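Local coordinates for protein choline kinase (Streptococcus pneumoniae, PDB 4R78) that probably phosphorylates choline as a kinase of protein kinase-like fold and binds adenosine monophosphate in its nucleotide pocket, at residues V94-F99 with K106-I111; Q35-L40 with T57-Y62. One frame throughout, in Å; residues are numbered along the deposited sequence.

Interaction 1 of 2, residues V94-F99 with K106-I111. With AMP (adenosine monophosphate), chain C.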
ATOM      1  N   VAL A  94      -8.336   2.551  10.782  1.00 15.35           N
ATOM      2  CA  VAL A  94      -8.602   3.563  11.797  1.00 15.27           C
ATOM      3  C   VAL A  94      -9.667   4.553  11.309  1.00 15.27           C
ATOM      4  O   VAL A  94     -10.058   4.546  10.136  1.00 15.19           O
ATOM      5  CB  VAL A  94      -7.313   4.316  12.219  1.00 15.11           C
ATOM      6  CG1 VAL A  94      -6.281   3.345  12.786  1.00 15.19           C
ATOM      7  CG2 VAL A  94      -6.722   5.092  11.042  1.00 15.46           C
ATOM      8  N   LYS A  95     -10.127   5.408  12.215  1.00 15.31           N
ATOM      9  CA  LYS A  95     -11.177   6.375  11.912  1.00 15.61           C
ATOM     10  C   LYS A  95     -10.708   7.498  10.985  1.00 15.37           C
ATOM     11  O   LYS A  95      -9.657   8.104  11.209  1.00 15.36           O
ATOM     12  CB  LYS A  95     -11.734   6.972  13.203  1.00 16.11           C
ATOM     13  CG  LYS A  95     -12.939   7.864  12.997  1.00 17.54           C
ATOM     14  CD  LYS A  95     -13.288   8.599  14.273  1.00 19.26           C
ATOM     15  CE  LYS A  95     -14.616   9.318  14.159  1.00 20.53           C
ATOM     16  NZ  LYS A  95     -15.765   8.371  14.065  1.00 21.13           N
ATOM     17  N   ASN A  96     -11.510   7.773   9.958  1.00 15.11           N
ATOM     18  CA  ASN A  96     -11.262   8.883   9.040  1.00 15.01           C
ATOM     19  C   ASN A  96     -12.110  10.110   9.373  1.00 15.02           C
ATOM     20  O   ASN A  96     -13.310   9.985   9.641  1.00 15.46           O
ATOM     21  CB  ASN A  96     -11.543   8.446   7.598  1.00 15.01           C
ATOM     22  CG  ASN A  96     -11.263   9.545   6.591  1.00 15.57           C
ATOM     23  OD1 ASN A  96     -10.119   9.979   6.419  1.00 16.74           O
ATOM     24  ND2 ASN A  96     -12.309  10.009   5.926  1.00 16.04           N
ATOM     25  N   TYR A  97     -11.485  11.287   9.339  1.00 15.07           N
ATOM     26  CA  TYR A  97     -12.199  12.552   9.540  1.00 15.53           C
ATOM     27  C   TYR A  97     -12.368  13.361   8.255  1.00 15.67           C
ATOM     28  O   TYR A  97     -13.389  14.026   8.058  1.00 16.10           O
ATOM     29  CB  TYR A  97     -11.500  13.402  10.601  1.00 15.62           C
ATOM     30  CG  TYR A  97     -11.658  12.855  11.994  1.00 15.88           C
ATOM     31  CD1 TYR A  97     -12.861  13.001  12.682  1.00 17.34           C
ATOM     32  CD2 TYR A  97     -10.611  12.190  12.627  1.00 16.08           C
ATOM     33  CE1 TYR A  97     -13.019  12.501  13.965  1.00 17.93           C
ATOM     34  CE2 TYR A  97     -10.759  11.684  13.920  1.00 17.13           C
ATOM     35  CZ  TYR A  97     -11.971  11.843  14.577  1.00 18.22           C
ATOM     36  OH  TYR A  97     -12.142  11.359  15.857  1.00 20.20           O
ATOM     37  N   LEU A  98     -11.359  13.307   7.392  1.00 15.62           N
ATOM     38  CA  LEU A  98     -11.379  14.036   6.130  1.00 15.94           C
ATOM     39  C   LEU A  98     -10.652  13.250   5.049  1.00 15.53           C
ATOM     40  O   LEU A  98      -9.619  12.632   5.309  1.00 15.16           O
ATOM     41  CB  LEU A  98     -10.732  15.417   6.298  1.00 16.49           C
ATOM     42  CG  LEU A  98     -11.038  16.482   5.245  1.00 17.77           C
ATOM     43  CD1 LEU A  98     -12.421  17.088   5.478  1.00 19.86           C
ATOM     44  CD2 LEU A  98      -9.975  17.567   5.269  1.00 19.86           C
ATOM     45  N   PHE A  99     -11.207  13.255   3.842  1.00 15.59           N
ATOM     46  CA  PHE A  99     -10.520  12.700   2.684  1.00 15.38           C
ATOM     47  C   PHE A  99     -10.666  13.720   1.563  1.00 15.50           C
ATOM     48  O   PHE A  99     -11.704  13.790   0.896  1.00 15.49           O
ATOM     49  CB  PHE A  99     -11.087  11.328   2.298  1.00 15.54           C
ATOM     50  CG  PHE A  99     -10.177  10.508   1.411  1.00 15.69           C
ATOM     51  CD1 PHE A  99      -9.241   9.638   1.963  1.00 16.44           C
ATOM     52  CD2 PHE A  99     -10.259  10.601   0.025  1.00 15.71           C
ATOM     53  CE1 PHE A  99      -8.399   8.870   1.147  1.00 16.73           C
ATOM     54  CE2 PHE A  99      -9.429   9.832  -0.801  1.00 15.50           C
ATOM     55  CZ  PHE A  99      -8.502   8.965  -0.238  1.00 16.00           C
ATOM     56  N   LYS A 106      -5.501  12.685   3.384  1.00 13.30           N
ATOM     57  CA  LYS A 106      -6.304  11.931   4.335  1.00 13.54           C
ATOM     58  C   LYS A 106      -6.000  12.415   5.742  1.00 13.81           C
ATOM     59  O   LYS A 106      -4.837  12.544   6.123  1.00 14.04           O
ATOM     60  CB  LYS A 106      -5.991  10.436   4.202  1.00 13.34           C
ATOM     61  CG  LYS A 106      -6.760   9.535   5.167  1.00 13.99           C
ATOM     62  CD  LYS A 106      -6.477   8.054   4.895  1.00 14.05           C
ATOM     63  CE  LYS A 106      -5.098   7.625   5.385  1.00 15.11           C
ATOM     64  NZ  LYS A 106      -4.776   6.216   4.997  1.00 14.25           N
ATOM     65  N   VAL A 107      -7.053  12.704   6.503  1.00 13.69           N
ATOM     66  CA  VAL A 107      -6.901  13.123   7.891  1.00 13.68           C
ATOM     67  C   VAL A 107      -7.626  12.123   8.784  1.00 13.87           C
ATOM     68  O   VAL A 107      -8.848  11.981   8.708  1.00 13.93           O
ATOM     69  CB  VAL A 107      -7.454  14.547   8.133  1.00 13.67           C
ATOM     70  CG1 VAL A 107      -7.193  14.984   9.572  1.00 14.07           C
ATOM     71  CG2 VAL A 107      -6.847  15.542   7.152  1.00 13.24           C
ATOM     72  N   ASN A 108      -6.853  11.437   9.624  1.00 13.83           N
ATOM     73  CA  ASN A 108      -7.351  10.342  10.451  1.00 14.26           C
ATOM     74  C   ASN A 108      -7.125  10.593  11.935  1.00 14.48           C
ATOM     75  O   ASN A 108      -6.370  11.491  12.316  1.00 14.32           O
ATOM     76  CB  ASN A 108      -6.654   9.030  10.051  1.00 13.92           C
ATOM     77  CG  ASN A 108      -7.259   8.386   8.811  1.00 14.38           C
ATOM     78  OD1 ASN A 108      -8.187   8.914   8.198  1.00 13.62           O
ATOM     79  ND2 ASN A 108      -6.724   7.233   8.432  1.00 14.81           N
ATOM     80  N   GLU A 109      -7.777   9.785  12.768  1.00 15.55           N
ATOM     81  CA  GLU A 109      -7.524   9.803  14.203  1.00 16.57           C
ATOM     82  C   GLU A 109      -6.057   9.503  14.508  1.00 17.83           C
ATOM     83  O   GLU A 109      -5.402   8.737  13.790  1.00 17.14           O
ATOM     84  CB  GLU A 109      -8.435   8.803  14.927  1.00 16.34           C
ATOM     85  CG  GLU A 109      -8.136   7.332  14.624  1.00 16.54           C
ATOM     86  CD  GLU A 109      -8.933   6.367  15.478  1.00 15.87           C
ATOM     87  OE1 GLU A 109      -9.350   5.324  14.940  1.00 16.09           O
ATOM     88  OE2 GLU A 109      -9.144   6.647  16.680  1.00 16.86           O
ATOM     89  N   TYR A 110      -5.549  10.133  15.562  1.00 19.61           N
ATOM     90  CA  TYR A 110      -4.238   9.801  16.105  1.00 21.73           C
ATOM     91  C   TYR A 110      -4.432   8.894  17.311  1.00 22.59           C
ATOM     92  O   TYR A 110      -5.126   9.248  18.268  1.00 23.20           O
ATOM     93  CB  TYR A 110      -3.470  11.069  16.501  1.00 22.12           C
ATOM     94  CG  TYR A 110      -2.136  10.822  17.191  1.00 24.09           C
ATOM     95  CD1 TYR A 110      -1.089  10.180  16.528  1.00 25.60           C
ATOM     96  CD2 TYR A 110      -1.920  11.246  18.500  1.00 26.20           C
ATOM     97  CE1 TYR A 110       0.136   9.959  17.153  1.00 26.92           C
ATOM     98  CE2 TYR A 110      -0.697  11.033  19.133  1.00 26.83           C
ATOM     99  CZ  TYR A 110       0.324  10.389  18.454  1.00 27.45           C
ATOM    100  OH  TYR A 110       1.535  10.173  19.077  1.00 28.64           O
ATOM    101  N   ILE A 111      -3.834   7.713  17.244  1.00 23.64           N
ATOM    102  CA  ILE A 111      -3.871   6.772  18.349  1.00 24.64           C
ATOM    103  C   ILE A 111      -2.591   6.927  19.159  1.00 25.34           C
ATOM    104  O   ILE A 111      -1.499   6.609  18.679  1.00 25.44           O
ATOM    105  CB  ILE A 111      -4.043   5.322  17.858  1.00 24.66           C
ATOM    106  CG1 ILE A 111      -5.330   5.202  17.029  1.00 24.24           C
ATOM    107  CG2 ILE A 111      -4.040   4.349  19.046  1.00 24.92           C
ATOM    108  CD1 ILE A 111      -5.545   3.851  16.394  1.00 24.10           C
TER
HETATM  109  P   AMP C 302       3.102   4.207   6.663  0.20 35.70           P
HETATM  110  O1P AMP C 302       3.100   4.101   5.157  0.50 35.91           O
HETATM  111  O2P AMP C 302       4.457   4.490   7.266  0.30 35.77           O
HETATM  112  O3P AMP C 302       2.323   3.119   7.361  0.30 35.60           O
HETATM  113  O5' AMP C 302       2.254   5.538   6.979  0.20 35.33           O
HETATM  114  C5' AMP C 302       1.458   5.623   8.160  0.50 34.73           C
HETATM  115  C4' AMP C 302       2.351   5.554   9.392  0.50 34.28           C
HETATM  116  O4' AMP C 302       1.937   6.536  10.348  0.50 34.22           O
HETATM  117  C3' AMP C 302       2.253   4.199  10.076  0.50 33.98           C
HETATM  118  O3' AMP C 302       3.407   3.398   9.798  1.00 33.21           O
HETATM  119  C2' AMP C 302       2.135   4.507  11.555  0.50 33.91           C
HETATM  120  O2' AMP C 302       3.412   4.426  12.187  1.00 33.89           O
HETATM  121  C1' AMP C 302       1.668   5.950  11.628  0.50 34.03           C
HETATM  122  N9  AMP C 302       0.213   6.008  11.934  1.00 34.04           N
HETATM  123  C8  AMP C 302      -0.785   5.861  11.042  1.00 33.64           C
HETATM  124  N7  AMP C 302      -2.005   5.971  11.624  1.00 33.67           N
HETATM  125  C5  AMP C 302      -1.795   6.203  12.929  1.00 34.14           C
HETATM  126  C6  AMP C 302      -2.653   6.422  14.116  1.00 33.95           C
HETATM  127  N6  AMP C 302      -4.002   6.412  13.996  1.00 34.47           N
HETATM  128  N1  AMP C 302      -2.046   6.633  15.307  1.00 34.10           N
HETATM  129  C2  AMP C 302      -0.703   6.643  15.429  1.00 34.34           C
HETATM  130  N3  AMP C 302       0.138   6.450  14.391  1.00 34.26           N
HETATM  131  C4  AMP C 302      -0.335   6.228  13.135  1.00 33.93           C
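Glu109 reaches back across the hairpin to the chain at Lys95. Its CG sits between the backbone N and the carbonyl carbon (chi1 68°), and the extended chain beyond carries OE1 to Lys95 N, 2.8 Å away. That bond is nearly straight, meeting the carboxylate on its anti side, 30° out of plane. Glu109 N returns a bond to Lys95 O, so this residue grips one backbone unit through both main chain and side chain. Further along, Tyr97 N (2.8 Å) and Leu98 N (3.1 Å) both donate to Val107 O, the first nearly along the C=O axis, the second on a lone pair. Two successive residues facing Val107 make a classic beta bulge in the antiparallel hairpin of strands 96-100 and 105-109, the second of which runs on into the segment that meets the adenine, the hinge of a kinase-like fold. Beyond the bulge, Leu98 and Val107 lie side by side, CB to CB 3.9 Å. The Tyr97 ring, with CG turned anti to its carbonyl carbon (chi1 -71°), presents an edge to the backbone of Asn108 and Glu109; its CE2 comes within 3.8 Å of Glu109 CB. On the face with Asn96 and Asn108, Phe99 CD1 leans obliquely on Lys106 CB, while the lysine chain, bent near its end, carries NZ away to salt bridges with Asp214 and Glu216. At the other end, Val94 CG1 meets Ile111 CD1 at 3.7 Å beside the adenine. Ile111 N donates to AMP N1 (2.8 Å), and Glu109 O lies 2.7 Å from AMP N6.

Interaction 2 of 2, residues Q35-L40 with T57-Y62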
ATOM      1  N   GLN A  35     -14.898  27.496  15.774  1.00 35.67           N
ATOM      2  CA  GLN A  35     -14.469  28.902  15.761  1.00 36.21           C
ATOM      3  C   GLN A  35     -13.338  29.202  16.749  1.00 36.35           C
ATOM      4  O   GLN A  35     -12.444  30.001  16.461  1.00 36.60           O
ATOM      5  CB  GLN A  35     -15.676  29.807  16.044  1.00 36.31           C
ATOM      6  CG  GLN A  35     -15.449  31.296  15.785  1.00 37.15           C
ATOM      7  CD  GLN A  35     -16.643  32.159  16.175  1.00 37.92           C
ATOM      8  OE1 GLN A  35     -17.651  31.665  16.689  1.00 38.70           O
ATOM      9  NE2 GLN A  35     -16.533  33.460  15.930  1.00 38.08           N
ATOM     10  N   GLU A  36     -13.390  28.545  17.905  1.00 36.48           N
ATOM     11  CA  GLU A  36     -12.404  28.708  18.975  1.00 36.55           C
ATOM     12  C   GLU A  36     -11.041  28.081  18.662  1.00 36.33           C
ATOM     13  O   GLU A  36     -10.001  28.702  18.895  1.00 36.48           O
ATOM     14  CB  GLU A  36     -12.956  28.117  20.277  1.00 36.70           C
ATOM     15  CG  GLU A  36     -13.803  26.856  20.067  1.00 37.40           C
ATOM     16  CD  GLU A  36     -13.917  25.984  21.302  1.00 38.50           C
ATOM     17  OE1 GLU A  36     -12.986  25.984  22.133  1.00 39.35           O
ATOM     18  OE2 GLU A  36     -14.942  25.278  21.430  1.00 39.17           O
ATOM     19  N   GLU A  37     -11.062  26.858  18.131  1.00 35.88           N
ATOM     20  CA  GLU A  37      -9.859  26.038  17.955  1.00 35.38           C
ATOM     21  C   GLU A  37      -8.941  26.513  16.828  1.00 34.87           C
ATOM     22  O   GLU A  37      -9.387  27.152  15.875  1.00 34.87           O
ATOM     23  CB  GLU A  37     -10.246  24.571  17.736  1.00 35.48           C
ATOM     24  CG  GLU A  37     -10.839  23.889  18.966  1.00 36.15           C
ATOM     25  CD  GLU A  37     -11.541  22.579  18.648  1.00 37.16           C
ATOM     26  OE1 GLU A  37     -12.021  22.407  17.504  1.00 37.99           O
ATOM     27  OE2 GLU A  37     -11.626  21.721  19.551  1.00 38.15           O
ATOM     28  N   GLU A  38      -7.654  26.187  16.957  1.00 34.14           N
ATOM     29  CA  GLU A  38      -6.631  26.574  15.987  1.00 33.46           C
ATOM     30  C   GLU A  38      -5.688  25.409  15.689  1.00 32.68           C
ATOM     31  O   GLU A  38      -5.535  24.504  16.508  1.00 32.40           O
ATOM     32  CB  GLU A  38      -5.805  27.750  16.521  1.00 33.73           C
ATOM     33  CG  GLU A  38      -6.564  29.061  16.683  1.00 34.64           C
ATOM     34  CD  GLU A  38      -5.758  30.120  17.420  1.00 35.81           C
ATOM     35  OE1 GLU A  38      -4.784  29.761  18.121  1.00 36.53           O
ATOM     36  OE2 GLU A  38      -6.104  31.317  17.303  1.00 36.69           O
ATOM     37  N   VAL A  39      -5.060  25.441  14.515  1.00 31.82           N
ATOM     38  CA  VAL A  39      -3.993  24.495  14.187  1.00 31.14           C
ATOM     39  C   VAL A  39      -2.694  24.999  14.812  1.00 30.58           C
ATOM     40  O   VAL A  39      -2.209  26.082  14.473  1.00 30.77           O
ATOM     41  CB  VAL A  39      -3.808  24.312  12.656  1.00 31.04           C
ATOM     42  CG1 VAL A  39      -2.692  23.309  12.365  1.00 30.96           C
ATOM     43  CG2 VAL A  39      -5.108  23.864  11.997  1.00 31.28           C
ATOM     44  N   LEU A  40      -2.144  24.209  15.729  1.00 29.84           N
ATOM     45  CA  LEU A  40      -0.938  24.592  16.463  1.00 29.15           C
ATOM     46  C   LEU A  40       0.334  24.257  15.689  1.00 28.59           C
ATOM     47  O   LEU A  40       1.250  25.078  15.607  1.00 28.51           O
ATOM     48  CB  LEU A  40      -0.909  23.929  17.847  1.00 29.27           C
ATOM     49  CG  LEU A  40      -2.041  24.255  18.831  1.00 29.67           C
ATOM     50  CD1 LEU A  40      -2.054  23.260  19.986  1.00 29.96           C
ATOM     51  CD2 LEU A  40      -1.950  25.689  19.351  1.00 30.16           C
ATOM     52  N   THR A  57      -3.921  20.314  17.049  1.00 23.53           N
ATOM     53  CA  THR A  57      -4.866  21.409  17.206  1.00 24.20           C
ATOM     54  C   THR A  57      -5.126  21.596  18.700  1.00 24.50           C
ATOM     55  O   THR A  57      -4.630  20.819  19.515  1.00 24.77           O
ATOM     56  CB  THR A  57      -6.197  21.144  16.454  1.00 24.16           C
ATOM     57  OG1 THR A  57      -6.928  20.100  17.107  1.00 24.74           O
ATOM     58  CG2 THR A  57      -5.938  20.748  14.997  1.00 24.48           C
ATOM     59  N   THR A  58      -5.904  22.617  19.050  1.00 24.83           N
ATOM     60  CA  THR A  58      -6.201  22.934  20.455  1.00 25.24           C
ATOM     61  C   THR A  58      -6.575  21.711  21.308  1.00 25.28           C
ATOM     62  O   THR A  58      -5.991  21.487  22.371  1.00 25.66           O
ATOM     63  CB  THR A  58      -7.319  23.998  20.557  1.00 25.27           C
ATOM     64  OG1 THR A  58      -6.973  25.136  19.760  1.00 25.57           O
ATOM     65  CG2 THR A  58      -7.528  24.441  22.007  1.00 25.65           C
ATOM     66  N   ASN A  59      -7.542  20.928  20.835  1.00 25.35           N
ATOM     67  CA  ASN A  59      -8.070  19.798  21.602  1.00 25.36           C
ATOM     68  C   ASN A  59      -7.874  18.442  20.938  1.00 25.05           C
ATOM     69  O   ASN A  59      -8.348  17.421  21.446  1.00 25.26           O
ATOM     70  CB  ASN A  59      -9.565  19.996  21.867  1.00 25.53           C
ATOM     71  CG  ASN A  59      -9.850  21.154  22.796  1.00 25.95           C
ATOM     72  OD1 ASN A  59     -10.775  21.932  22.558  1.00 27.17           O
ATOM     73  ND2 ASN A  59      -9.068  21.272  23.865  1.00 26.08           N
ATOM     74  N   LYS A  60      -7.181  18.429  19.803  1.00 24.67           N
ATOM     75  CA  LYS A  60      -7.128  17.233  18.979  1.00 24.07           C
ATOM     76  C   LYS A  60      -5.803  17.056  18.252  1.00 23.18           C
ATOM     77  O   LYS A  60      -5.158  18.027  17.862  1.00 23.20           O
ATOM     78  CB  LYS A  60      -8.264  17.267  17.956  1.00 24.27           C
ATOM     79  CG  LYS A  60      -8.685  15.905  17.454  1.00 25.81           C
ATOM     80  CD  LYS A  60      -9.804  15.338  18.295  1.00 28.54           C
ATOM     81  CE  LYS A  60     -10.029  13.869  18.001  1.00 29.88           C
ATOM     82  NZ  LYS A  60     -10.218  13.609  16.549  1.00 30.94           N
ATOM     83  N   GLN A  61      -5.410  15.797  18.087  1.00 22.40           N
ATOM     84  CA  GLN A  61      -4.286  15.433  17.236  1.00 21.57           C
ATOM     85  C   GLN A  61      -4.817  14.617  16.065  1.00 20.56           C
ATOM     86  O   GLN A  61      -5.740  13.819  16.233  1.00 20.37           O
ATOM     87  CB  GLN A  61      -3.259  14.614  18.014  1.00 22.01           C
ATOM     88  CG  GLN A  61      -2.625  15.358  19.181  1.00 23.58           C
ATOM     89  CD  GLN A  61      -1.503  14.573  19.827  1.00 25.62           C
ATOM     90  OE1 GLN A  61      -0.388  14.522  19.311  1.00 27.25           O
ATOM     91  NE2 GLN A  61      -1.790  13.961  20.970  1.00 27.41           N
ATOM     92  N   TYR A  62      -4.237  14.827  14.885  1.00 19.27           N
ATOM     93  CA  TYR A  62      -4.632  14.090  13.687  1.00 18.37           C
ATOM     94  C   TYR A  62      -3.420  13.524  12.965  1.00 17.79           C
ATOM     95  O   TYR A  62      -2.383  14.179  12.869  1.00 17.46           O
ATOM     96  CB  TYR A  62      -5.375  14.994  12.709  1.00 18.14           C
ATOM     97  CG  TYR A  62      -6.675  15.586  13.200  1.00 17.81           C
ATOM     98  CD1 TYR A  62      -7.861  14.853  13.152  1.00 17.69           C
ATOM     99  CD2 TYR A  62      -6.722  16.890  13.684  1.00 17.77           C
ATOM    100  CE1 TYR A  62      -9.065  15.402  13.584  1.00 18.06           C
ATOM    101  CE2 TYR A  62      -7.918  17.452  14.122  1.00 18.68           C
ATOM    102  CZ  TYR A  62      -9.083  16.702  14.068  1.00 18.57           C
ATOM    103  OH  TYR A  62     -10.271  17.245  14.500  1.00 19.82           O
TER
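Thr58 and Glu37 cross obliquely where the chain entering strand 39-44 passes the turn that follows strand 52-57. From its CB, Glu37 first runs by the threonine, CB lying 3.9 Å from Thr58 OG1. CG comes next, 3.9 Å from Thr58 CB, having been placed anti to the carbonyl carbon (chi1 -69°). The extended chain then brings the carboxylate up to the Asn59 side chain and ends in a forked tip: OE2 lies 3.5 Å from Asn59 CB, while OE1 turns back to accept a bond from Ser34 N. The carboxylate and the Asn59 amide are turned 62° against each other. Thr58 OG1, anti to its own carbonyl carbon, accepts the N-H of Glu38 (3.1 Å), a side-chain bond that continues the pairing past the strand end. One step inward, Thr58 N donates a rather bent bond to Glu38 O at 3.2 Å. Leu40 lays CD1 over the backbone of Thr57, 3.6 Å from Thr57 O. Within the turn, Lys60 O accepts from both Thr57 N and Thr57 OG1, the hydroxyl bond being 2.8 Å long, so the threonine ties the loop closed from its own side chain. Val39 and Thr57 form an antiparallel non-hydrogen-bonded pair, their side chains facing helix 20-30. This is the start of the edge strand of the N-lobe sheet of a protein kinase-like fold, where that strand meets the tight turn of the beta hairpin 52-57/61-66.

Overall arrangement
Both contacts belong to one antiparallel five-stranded sheet, their centres about 15 Å apart. Interaction 2 comes first along the chain and closes before interaction 1 opens. It lies at the surface, about 29 Å from the centre of the chain, whereas interaction 1 lies about 17 Å from it and borders the AMP pocket. Strands 61-66 and 105-109 are neighbours in the sheet and bring the two together: Val107 packs on Tyr62, Tyr110 on Gln61, and Tyr97 OH probably hydrogen-bonds Lys60 NZ, 3.0 Å away. The sheet thus runs from an outlying edge strand, 39-44, to the hairpin whose end holds the adenine.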